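Local coordinates for hypothetical protein PH1789 (Pyrococcus horikoshii, PDB 1WR2) that is of unknown function but carries an ATP-grasp domain, an alpha/beta fold with antiparallel sheets that is shared by a large clan of proteins, at residues V122-T127 against D192-V197. Residues are numbered along the deposited sequence; the frame is centred on the assembly and turned at random.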
loop_
_atom_site.group_PDB
_atom_site.type_symbol
_atom_site.label_atom_id
_atom_site.label_comp_id
_atom_site.label_asym_id
_atom_site.label_seq_id
_atom_site.Cartn_x
_atom_site.Cartn_y
_atom_site.Cartn_z
ATOM N N VAL A 122 -6.464 -8.940 1.569
ATOM C CA VAL A 122 -7.494 -8.109 2.177
ATOM C C VAL A 122 -7.227 -6.670 1.749
ATOM O O VAL A 122 -6.159 -6.355 1.207
ATOM C CB VAL A 122 -7.498 -8.173 3.727
ATOM C CG1 VAL A 122 -7.651 -9.616 4.196
ATOM C CG2 VAL A 122 -6.249 -7.539 4.281
ATOM N N ILE A 123 -8.203 -5.801 1.968
ATOM C CA ILE A 123 -8.059 -4.401 1.590
ATOM C C ILE A 123 -8.573 -3.494 2.698
ATOM O O ILE A 123 -9.639 -3.737 3.264
ATOM C CB ILE A 123 -8.875 -4.068 0.306
ATOM C CG1 ILE A 123 -8.342 -4.856 -0.896
ATOM C CG2 ILE A 123 -8.803 -2.568 0.021
ATOM C CD1 ILE A 123 -9.139 -4.607 -2.191
ATOM N N ILE A 124 -7.806 -2.460 3.016
ATOM C CA ILE A 124 -8.226 -1.492 4.015
ATOM C C ILE A 124 -8.283 -0.150 3.305
ATOM O O ILE A 124 -7.272 0.333 2.779
ATOM C CB ILE A 124 -7.247 -1.409 5.196
ATOM C CG1 ILE A 124 -7.336 -2.689 6.035
ATOM C CG2 ILE A 124 -7.568 -0.189 6.045
ATOM C CD1 ILE A 124 -6.333 -2.754 7.182
ATOM N N GLY A 125 -9.474 0.436 3.267
ATOM C CA GLY A 125 -9.649 1.720 2.616
ATOM C C GLY A 125 -10.103 2.817 3.562
ATOM O O GLY A 125 -10.670 2.551 4.618
ATOM N N VAL A 126 -9.847 4.057 3.166
ATOM C CA VAL A 126 -10.218 5.229 3.941
ATOM C C VAL A 126 -10.716 6.317 3.002
ATOM O O VAL A 126 -10.081 6.635 1.994
ATOM C CB VAL A 126 -9.016 5.774 4.752
ATOM C CG1 VAL A 126 -9.369 7.110 5.390
ATOM C CG2 VAL A 126 -8.627 4.773 5.830
ATOM N N THR A 127 -11.882 6.859 3.317
ATOM C CA THR A 127 -12.461 7.940 2.537
ATOM C C THR A 127 -12.965 8.956 3.545
ATOM O O THR A 127 -13.072 8.649 4.739
ATOM C CB THR A 127 -13.644 7.463 1.673
ATOM O OG1 THR A 127 -14.679 6.930 2.510
ATOM C CG2 THR A 127 -13.182 6.398 0.692
ATOM N N ASP A 192 -4.916 -5.107 14.467
ATOM C CA ASP A 192 -3.847 -4.160 14.747
ATOM C C ASP A 192 -3.684 -3.161 13.592
ATOM O O ASP A 192 -3.480 -1.966 13.826
ATOM C CB ASP A 192 -2.531 -4.903 15.000
ATOM C CG ASP A 192 -1.422 -3.980 15.487
ATOM O OD1 ASP A 192 -1.610 -3.316 16.532
ATOM O OD2 ASP A 192 -0.367 -3.919 14.824
ATOM N N MET A 193 -3.786 -3.638 12.353
ATOM C CA MET A 193 -3.658 -2.739 11.205
ATOM C C MET A 193 -4.782 -1.721 11.166
ATOM O O MET A 193 -4.552 -0.540 10.929
ATOM C CB MET A 193 -3.649 -3.511 9.897
ATOM C CG MET A 193 -2.289 -4.048 9.516
ATOM S SD MET A 193 -2.307 -4.680 7.830
ATOM C CE MET A 193 -3.054 -6.291 8.113
ATOM N N LEU A 194 -6.005 -2.179 11.402
ATOM C CA LEU A 194 -7.151 -1.280 11.397
ATOM C C LEU A 194 -6.999 -0.176 12.448
ATOM O O LEU A 194 -7.311 0.989 12.188
ATOM C CB LEU A 194 -8.442 -2.076 11.640
ATOM C CG LEU A 194 -9.004 -2.899 10.471
ATOM C CD1 LEU A 194 -10.101 -3.841 10.994
ATOM C CD2 LEU A 194 -9.554 -1.951 9.384
ATOM N N LEU A 195 -6.522 -0.538 13.637
ATOM C CA LEU A 195 -6.355 0.451 14.705
ATOM C C LEU A 195 -5.236 1.436 14.375
ATOM O O LEU A 195 -5.348 2.625 14.656
ATOM C CB LEU A 195 -6.074 -0.239 16.048
ATOM C CG LEU A 195 -7.208 -1.083 16.649
ATOM C CD1 LEU A 195 -6.727 -1.695 17.955
ATOM C CD2 LEU A 195 -8.453 -0.225 16.894
ATOM N N LYS A 196 -4.157 0.940 13.781
ATOM C CA LYS A 196 -3.054 1.812 13.411
ATOM C C LYS A 196 -3.483 2.758 12.291
ATOM O O LYS A 196 -3.140 3.939 12.303
ATOM C CB LYS A 196 -1.829 0.979 13.007
ATOM C CG LYS A 196 -1.075 0.417 14.223
ATOM C CD LYS A 196 0.090 -0.487 13.841
ATOM C CE LYS A 196 0.919 -0.831 15.084
ATOM N NZ LYS A 196 1.699 -2.084 14.916
ATOM N N VAL A 197 -4.240 2.263 11.319
ATOM C CA VAL A 197 -4.696 3.157 10.256
ATOM C C VAL A 197 -5.639 4.200 10.835
ATOM O O VAL A 197 -5.600 5.373 10.455
ATOM C CB VAL A 197 -5.437 2.388 9.135
ATOM C CG1 VAL A 197 -6.110 3.377 8.174
ATOM C CG2 VAL A 197 -4.450 1.511 8.384
#
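In the helix-on-sheet layer of this ATP-grasp domain, I124 and V126 of strand 120-129 meet M193, L194 and V197 of helix 187-203. The two short segments run nearly parallel, at 18°, with their axes 10.1 Å apart, and contact is purely apolar. I124 makes most of the strand's contact: its CG1 lies anti to the carbonyl carbon (chi1 -70°) and the extended chain carries the terminal methyl to the helix. There I124 CD1 sits 3.9 Å from M193 CB and 4.0 Å from L194 CD2, touching two consecutive helix residues, whose side chains it meets at a slant. V197, one turn on from M193, touches both I124 and V126. Its CG1, anti to the backbone N (chi1 170°), reaches V126 CG2 at 3.7 Å, the two valines passing alongside in opposite senses, while V197 CG2 lies more loosely 4.3 Å from I124 CG2. The strand is an inner one of the antiparallel six-stranded sheet, and the helix also touches both neighbouring strands: M193 on V216 of 208-218, L194 and V197 on I136 of 133-140. Helix 160-168 packs on L194 through A163, M166 and I167. Along the helix, K196 NZ forms a salt bridge with D192 OD2, approaching the syn lone pair of that oxygen at 2.8 Å.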